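Local coordinates for Melibiose/raffinose/stachyose-binding protein MelE (Bacillus subtilis subsp. subtilis str. 168, PDB 4R6H) that binds melibiose, raffinose and stachyose as the solute-binding component of an ABC transporter that imports these sugars, at residues K113-L118 with G131-Y136; D143-N148 with F267-G272; V285-I290 with I356-D361. All blocks are in the same frame, centred on the assembly; numbering follows the deposited sequence.

Interaction 1: residues K113-L118 with G131-Y136; sequences KWTQDL and GKVYAY
T115 and V133 are the residues whose CA atoms come nearest across the contact, 8.0 Å apart, where the 3-10 turn 113-116 faces the irregular run leading into strand 136-137; no hydrogen bond crosses between them. Chief among the side-chain contacts is a T-shaped (edge-to-face) aromatic pair, buried in one lobe of the two-lobed solute-binding protein fold. Y136 turns its ring edge onto the indole of W114, the planes standing at 77° and Y136 CD1 lying 3.7 Å from W114 CD2. The other face of the indole rests on CG2 of its own neighbour T115, whose OG1 is hydrogen-bonded to M112 O. With chi1 at 67°, W114 CG sits between the backbone N and carbonyl carbon, which swings the ring back over that methyl and out toward V133. Here V133 CG1 packs 3.7 Å from W114 CH2. I327 and A331 of helix 320-331 touch both aromatic residues. A leucine in place of W114 would probably leave the edge of Y136 without a flat surface to stand against and open a gap beside V133. At the rim of the indole, near its plane, A135 O lies 3.6 Å from W114 CH2.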
# COMPACT_ATOMS: atom_id res chain seq x y z
N LYS A 113 9.71 24.47 -2.48
CA LYS A 113 10.66 24.21 -3.59
C LYS A 113 10.63 22.75 -4.04
O LYS A 113 10.78 22.46 -5.23
CB LYS A 113 12.08 24.62 -3.17
CG LYS A 113 12.13 26.08 -2.74
CD LYS A 113 13.45 26.79 -2.98
CE LYS A 113 13.21 28.30 -3.02
NZ LYS A 113 14.39 29.08 -3.49
N TRP A 114 10.44 21.80 -3.10
CA TRP A 114 10.50 20.37 -3.48
C TRP A 114 9.42 19.94 -4.46
O TRP A 114 9.58 18.95 -5.17
CB TRP A 114 10.45 19.46 -2.22
CG TRP A 114 9.12 19.50 -1.47
CD1 TRP A 114 8.82 20.26 -0.39
CD2 TRP A 114 7.94 18.78 -1.80
NE1 TRP A 114 7.54 20.06 -0.01
CE2 TRP A 114 6.95 19.15 -0.85
CE3 TRP A 114 7.59 17.85 -2.80
CZ2 TRP A 114 5.67 18.61 -0.86
CZ3 TRP A 114 6.34 17.29 -2.79
CH2 TRP A 114 5.37 17.69 -1.84
N THR A 115 8.31 20.69 -4.53
CA THR A 115 7.18 20.27 -5.33
C THR A 115 7.52 20.16 -6.82
O THR A 115 6.89 19.39 -7.50
CB THR A 115 5.95 21.18 -5.11
OG1 THR A 115 6.25 22.52 -5.56
CG2 THR A 115 5.55 21.20 -3.64
N GLN A 116 8.55 20.88 -7.27
CA GLN A 116 8.95 20.76 -8.67
C GLN A 116 9.38 19.34 -9.01
O GLN A 116 9.32 18.95 -10.17
CB GLN A 116 10.05 21.75 -9.05
CG GLN A 116 11.39 21.52 -8.41
CD GLN A 116 12.46 22.46 -8.97
OE1 GLN A 116 12.36 22.92 -10.10
NE2 GLN A 116 13.49 22.73 -8.17
N ASP A 117 9.79 18.56 -8.01
CA ASP A 117 10.23 17.20 -8.26
C ASP A 117 9.28 16.11 -7.78
O ASP A 117 9.67 14.93 -7.74
CB ASP A 117 11.61 17.00 -7.64
CG ASP A 117 12.69 17.80 -8.34
OD1 ASP A 117 12.67 17.90 -9.59
OD2 ASP A 117 13.55 18.34 -7.63
N LEU A 118 8.04 16.47 -7.48
CA LEU A 118 7.05 15.48 -7.12
C LEU A 118 6.89 14.42 -8.23
O LEU A 118 6.74 14.80 -9.42
CB LEU A 118 5.69 16.11 -6.85
CG LEU A 118 4.52 15.16 -6.53
CD1 LEU A 118 4.77 14.34 -5.25
CD2 LEU A 118 3.18 15.87 -6.42
N GLY A 131 -4.68 22.88 -7.55
CA GLY A 131 -3.28 23.20 -7.28
C GLY A 131 -2.76 22.89 -5.87
O GLY A 131 -1.54 23.01 -5.66
N LYS A 132 -3.65 22.62 -4.93
CA LYS A 132 -3.19 22.35 -3.56
C LYS A 132 -2.28 21.11 -3.54
O LYS A 132 -2.61 20.10 -4.14
CB LYS A 132 -4.35 22.13 -2.60
CG LYS A 132 -3.87 21.76 -1.21
CD LYS A 132 -4.96 21.90 -0.17
CE LYS A 132 -4.52 21.31 1.15
NZ LYS A 132 -5.38 21.71 2.29
N VAL A 133 -1.17 21.19 -2.81
CA VAL A 133 -0.33 20.02 -2.50
C VAL A 133 -0.60 19.73 -1.02
O VAL A 133 -0.33 20.60 -0.14
CB VAL A 133 1.14 20.32 -2.77
CG1 VAL A 133 2.02 19.14 -2.35
CG2 VAL A 133 1.38 20.64 -4.24
N TYR A 134 -1.15 18.56 -0.72
CA TYR A 134 -1.67 18.25 0.62
C TYR A 134 -0.61 17.79 1.61
O TYR A 134 -0.80 17.88 2.80
CB TYR A 134 -2.74 17.12 0.56
CG TYR A 134 -4.10 17.57 0.01
CD1 TYR A 134 -4.25 17.83 -1.35
CD2 TYR A 134 -5.23 17.71 0.86
CE1 TYR A 134 -5.47 18.25 -1.86
CE2 TYR A 134 -6.47 18.16 0.35
CZ TYR A 134 -6.57 18.40 -1.01
OH TYR A 134 -7.77 18.81 -1.55
N ALA A 135 0.46 17.18 1.10
CA ALA A 135 1.47 16.55 1.98
C ALA A 135 2.71 16.23 1.17
O ALA A 135 2.66 16.15 -0.06
CB ALA A 135 0.94 15.27 2.56
N TYR A 136 3.81 16.03 1.88
CA TYR A 136 5.10 15.65 1.30
C TYR A 136 5.23 14.15 1.38
O TYR A 136 5.15 13.57 2.47
CB TYR A 136 6.25 16.33 2.07
CG TYR A 136 7.60 15.72 1.74
CD1 TYR A 136 8.18 15.89 0.50
CD2 TYR A 136 8.22 14.90 2.66
CE1 TYR A 136 9.38 15.28 0.20
CE2 TYR A 136 9.43 14.29 2.39
CZ TYR A 136 10.00 14.48 1.14
OH TYR A 136 11.21 13.87 0.85

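Interaction 2: residues D143-N148 with F267-G272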
# COMPACT_ATOMS: atom_id res chain seq x y z
N ASP A 143 2.43 -1.69 -5.57
CA ASP A 143 2.17 -3.10 -5.29
C ASP A 143 1.55 -3.80 -6.49
O ASP A 143 0.62 -3.28 -7.18
CB ASP A 143 1.22 -3.23 -4.11
CG ASP A 143 1.84 -2.86 -2.78
OD1 ASP A 143 3.08 -2.97 -2.62
OD2 ASP A 143 1.07 -2.49 -1.87
N GLY A 144 2.07 -5.02 -6.71
CA GLY A 144 1.51 -5.96 -7.65
C GLY A 144 1.61 -7.35 -7.08
O GLY A 144 1.06 -7.65 -5.99
N LEU A 145 2.36 -8.21 -7.78
CA LEU A 145 2.62 -9.56 -7.35
C LEU A 145 4.12 -9.79 -7.23
O LEU A 145 4.89 -9.35 -8.12
CB LEU A 145 2.07 -10.56 -8.37
CG LEU A 145 0.60 -10.50 -8.68
CD1 LEU A 145 0.24 -11.39 -9.85
CD2 LEU A 145 -0.22 -10.92 -7.48
N ALA A 146 4.52 -10.51 -6.20
CA ALA A 146 5.88 -10.99 -6.06
C ALA A 146 5.98 -12.41 -6.61
O ALA A 146 5.03 -13.18 -6.53
CB ALA A 146 6.32 -10.97 -4.62
N TYR A 147 7.14 -12.76 -7.19
CA TYR A 147 7.24 -14.05 -7.82
C TYR A 147 8.68 -14.54 -7.84
O TYR A 147 9.62 -13.76 -7.79
CB TYR A 147 6.70 -14.02 -9.24
CG TYR A 147 7.54 -13.23 -10.21
CD1 TYR A 147 7.54 -11.83 -10.21
CD2 TYR A 147 8.41 -13.87 -11.08
CE1 TYR A 147 8.35 -11.11 -11.09
CE2 TYR A 147 9.19 -13.16 -11.95
CZ TYR A 147 9.15 -11.79 -11.96
OH TYR A 147 10.00 -11.06 -12.80
N ASN A 148 8.83 -15.86 -7.95
CA ASN A 148 10.13 -16.52 -8.05
C ASN A 148 10.55 -16.56 -9.50
O ASN A 148 9.94 -17.26 -10.30
CB ASN A 148 10.02 -17.92 -7.45
CG ASN A 148 11.32 -18.66 -7.45
OD1 ASN A 148 12.09 -18.59 -8.42
ND2 ASN A 148 11.56 -19.40 -6.38
N PHE A 267 4.13 -17.48 -6.83
CA PHE A 267 3.60 -16.11 -6.69
C PHE A 267 3.05 -15.89 -5.29
O PHE A 267 2.52 -16.80 -4.65
CB PHE A 267 2.45 -15.87 -7.62
CG PHE A 267 2.80 -15.84 -9.08
CD1 PHE A 267 3.13 -14.63 -9.69
CD2 PHE A 267 2.69 -16.99 -9.87
CE1 PHE A 267 3.36 -14.58 -11.06
CE2 PHE A 267 2.95 -16.94 -11.23
CZ PHE A 267 3.28 -15.75 -11.83
N THR A 268 3.08 -14.63 -4.86
CA THR A 268 2.36 -14.20 -3.66
C THR A 268 2.07 -12.73 -3.79
O THR A 268 2.71 -12.06 -4.59
CB THR A 268 3.10 -14.58 -2.35
OG1 THR A 268 2.22 -14.47 -1.24
CG2 THR A 268 4.32 -13.69 -2.10
N MET A 269 1.09 -12.21 -3.06
CA MET A 269 0.83 -10.77 -3.10
C MET A 269 1.98 -10.03 -2.48
O MET A 269 2.66 -10.50 -1.57
CB MET A 269 -0.44 -10.42 -2.34
CG MET A 269 -1.74 -11.06 -2.80
SD MET A 269 -2.46 -10.69 -4.39
CE MET A 269 -2.63 -8.88 -4.30
N GLN A 270 2.24 -8.84 -3.03
CA GLN A 270 3.45 -8.16 -2.63
C GLN A 270 3.41 -7.70 -1.19
O GLN A 270 2.43 -7.09 -0.76
CB GLN A 270 3.62 -6.99 -3.53
CG GLN A 270 5.01 -6.48 -3.57
CD GLN A 270 5.10 -5.49 -4.67
OE1 GLN A 270 4.55 -5.72 -5.76
NE2 GLN A 270 5.80 -4.41 -4.43
N GLY A 271 4.47 -7.99 -0.45
CA GLY A 271 4.62 -7.52 0.93
C GLY A 271 5.64 -6.39 1.09
O GLY A 271 5.58 -5.61 2.05
N GLY A 272 6.59 -6.31 0.15
CA GLY A 272 7.52 -5.18 0.10
C GLY A 272 8.98 -5.52 0.37
O GLY A 272 9.84 -4.85 -0.19
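A146 and T268 hold the tight centre of this contact as an antiparallel hydrogen-bonded pair: A146 N gives to T268 O, and T268 N returns a bond of 2.9 Å to A146 O. That same A146 O also receives a CA-H...O contact from F267 CA at 3.3 Å, so two groups of the partner strand close on one carbonyl. The non-hydrogen-bonded pairs to each side carry the apolar packing. At Y147 and F267, Y147 CB presses on F267 CD1 at 3.6 Å. The F267 ring in turn meets F166 edge-to-face, with L170 and I173 of the same helix 163-177 beside it. At L145 and M269 the side chains point apart from each other, yet L145 CD2 still reaches M269 SD, 3.8 Å away.

This is the pairing of strands 141-148 and 265-269 in the mixed sheet of one lobe of the bacterial solute-binding protein fold. Past M269 the strand gives out and the backbone pairing loosens. Q270 N makes only a weak bond of 3.4 Å to G144 O, a carbonyl that also accepts Q200 NE2. The side chain of Q270 takes over: CG is anti to the backbone N (chi1 -159°) and the chain runs on extended, delivering Q270 OE1 to G144 N at 2.7 Å. The N-H is directed well at the oxygen, but it comes from above the amide plane, 49° out of it. Q270 NE2 and D143 OD1 stay 3.6 Å apart without a hydrogen bond, the amide and carboxylate turned 76° against each other; NE2 reaches weakly to K142 O, and D143 OD2 is bonded to Y373 OH. Beyond Q270 the chain moves off through G271, which faces solvent.

Interaction 3: residues V285-I290 with I356-D361; sequences VKVGII and IFYAND
The N-terminus of helix 359-364 lies against strand 287-291 of the mixed sheet, and I289 meets it through both Y358 and D361. This is a helix start seated on a strand within the solute-binding protein fold. A type I beta turn from I356 to A359 leads into the helix, closed by A359 N bonding to I356 O, and Y358 occupies the N-cap position. The apolar half of the contact is a CH-pi interaction: I289 CG2 stands over the face of the Y358 ring, 3.7 Å from its centroid and 15° off the normal. Because chi1 of I289 is 55°, CG1 lies between its own backbone N and carbonyl carbon, and the longer branch runs along the ring toward its root, where I289 CD1 is 3.7 Å from Y358 CB. At the far end of the ring, Y358 OH is hydrogen-bonded to G275 N, which helps fix its position.

The polar half belongs to D361. Its OD2 accepts I289 N at 3.0 Å, from above the carboxylate plane (56° out of it), and forms a salt bridge with R149. That charge, together with the nearby helix N-terminus, would probably favour the ionised carboxylate. G288 passes close to the same oxygen, its CA 3.3 Å from D361 OD2. A water donates to I289 O at 2.8 Å and more weakly to D361 OD1, a slight link between the second carboxylate oxygen and the strand.

F357 adds a smaller contact through its ring edge. The carbonyl of V287 points between the two aromatic residues and lies near the plane of each ring, at the edge: V287 O is 3.5 Å from F357 CE1 and 3.6 Å from Y358 CE1.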
# COMPACT_ATOMS: atom_id res chain seq x y z
N VAL A 285 17.90 -17.61 -4.77
CA VAL A 285 16.52 -17.35 -5.16
C VAL A 285 16.30 -15.87 -5.39
O VAL A 285 16.54 -15.07 -4.49
CB VAL A 285 15.54 -17.84 -4.06
CG1 VAL A 285 14.07 -17.50 -4.37
CG2 VAL A 285 15.68 -19.34 -3.88
N LYS A 286 15.85 -15.54 -6.60
CA LYS A 286 15.65 -14.18 -7.02
C LYS A 286 14.14 -13.94 -7.09
O LYS A 286 13.42 -14.58 -7.89
CB LYS A 286 16.24 -13.92 -8.41
CG LYS A 286 17.71 -14.29 -8.59
CD LYS A 286 18.64 -13.49 -7.70
CE LYS A 286 20.12 -13.78 -8.01
NZ LYS A 286 20.53 -13.30 -9.36
N VAL A 287 13.66 -13.06 -6.24
CA VAL A 287 12.25 -12.66 -6.18
C VAL A 287 12.12 -11.34 -6.90
O VAL A 287 12.85 -10.38 -6.62
CB VAL A 287 11.74 -12.52 -4.73
CG1 VAL A 287 10.29 -12.05 -4.71
CG2 VAL A 287 11.92 -13.85 -4.00
N GLY A 288 11.18 -11.27 -7.84
CA GLY A 288 10.84 -10.08 -8.58
C GLY A 288 9.43 -9.62 -8.26
O GLY A 288 8.69 -10.30 -7.57
N ILE A 289 9.09 -8.44 -8.77
CA ILE A 289 7.71 -7.95 -8.71
C ILE A 289 7.22 -7.57 -10.09
O ILE A 289 8.00 -7.18 -10.97
CB ILE A 289 7.51 -6.78 -7.69
CG1 ILE A 289 8.47 -5.63 -7.99
CG2 ILE A 289 7.69 -7.29 -6.29
CD1 ILE A 289 8.19 -4.33 -7.29
N ILE A 290 5.92 -7.71 -10.29
CA ILE A 290 5.21 -7.24 -11.46
C ILE A 290 3.99 -6.46 -11.01
O ILE A 290 3.49 -6.67 -9.92
CB ILE A 290 4.80 -8.40 -12.42
CG1 ILE A 290 3.89 -9.40 -11.72
CG2 ILE A 290 6.03 -9.06 -12.99
CD1 ILE A 290 3.50 -10.54 -12.65
N ILE A 356 17.10 0.57 -3.72
CA ILE A 356 16.25 -0.42 -3.07
C ILE A 356 16.27 -1.73 -3.87
O ILE A 356 16.61 -1.75 -5.09
CB ILE A 356 14.79 0.11 -2.89
CG1 ILE A 356 14.12 0.35 -4.27
CG2 ILE A 356 14.79 1.39 -2.06
CD1 ILE A 356 12.68 0.77 -4.21
N PHE A 357 15.83 -2.79 -3.22
CA PHE A 357 15.93 -4.12 -3.81
C PHE A 357 15.18 -4.26 -5.14
O PHE A 357 15.71 -4.85 -6.11
CB PHE A 357 15.50 -5.19 -2.80
CG PHE A 357 15.70 -6.58 -3.31
CD1 PHE A 357 14.71 -7.23 -4.01
CD2 PHE A 357 16.90 -7.23 -3.09
CE1 PHE A 357 14.92 -8.52 -4.47
CE2 PHE A 357 17.10 -8.53 -3.56
CZ PHE A 357 16.10 -9.16 -4.22
N TYR A 358 13.98 -3.68 -5.21
CA TYR A 358 13.18 -3.81 -6.43
C TYR A 358 13.39 -2.68 -7.43
O TYR A 358 12.60 -2.49 -8.37
CB TYR A 358 11.69 -3.90 -6.10
CG TYR A 358 11.31 -5.14 -5.33
CD1 TYR A 358 11.66 -6.42 -5.75
CD2 TYR A 358 10.53 -5.02 -4.21
CE1 TYR A 358 11.25 -7.55 -5.03
CE2 TYR A 358 10.11 -6.13 -3.50
CZ TYR A 358 10.48 -7.39 -3.94
OH TYR A 358 10.07 -8.54 -3.22
N ALA A 359 14.48 -1.91 -7.28
CA ALA A 359 14.69 -0.80 -8.19
C ALA A 359 14.70 -1.21 -9.68
O ALA A 359 14.15 -0.47 -10.52
CB ALA A 359 16.01 -0.09 -7.85
N ASN A 360 15.32 -2.38 -9.94
CA ASN A 360 15.41 -3.00 -11.29
C ASN A 360 14.03 -3.13 -11.93
O ASN A 360 13.75 -2.65 -13.03
CB ASN A 360 16.18 -4.37 -11.24
CG ASN A 360 15.44 -5.51 -10.50
OD1 ASN A 360 14.90 -5.34 -9.37
ND2 ASN A 360 15.46 -6.72 -11.12
N ASP A 361 13.14 -3.72 -11.17
CA ASP A 361 11.76 -3.98 -11.63
C ASP A 361 10.97 -2.71 -11.76
O ASP A 361 10.18 -2.55 -12.69
CB ASP A 361 11.04 -4.91 -10.65
CG ASP A 361 11.53 -6.35 -10.75
OD1 ASP A 361 11.91 -6.81 -11.87
OD2 ASP A 361 11.51 -7.05 -9.74
O HOH W 1 9.85 -8.38 -12.63

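How the interactions relate
Interactions 2 and 3 are neighbours in one sheet, with centres about 10 Å apart. Strand 141-148 takes strand 265-269 as a partner in interaction 2 and is also paired antiparallel with strand 287-291 of interaction 3, through probable bonds L145 N to I290 O and Y147 N to G288 O. Q270 packs on I289, and G272 O touches Y358, so the two contacts touch. Along the chain the three follow in series, interaction 2 closing before interaction 3 opens. Interaction 1 comes first and stands apart, its centre about 30 Å from that of interaction 2 and about 28 Å from that of interaction 3. The three thus sample both lobes of this open sugar-binding protein, interaction 1 in one and interactions 2 and 3 in the other.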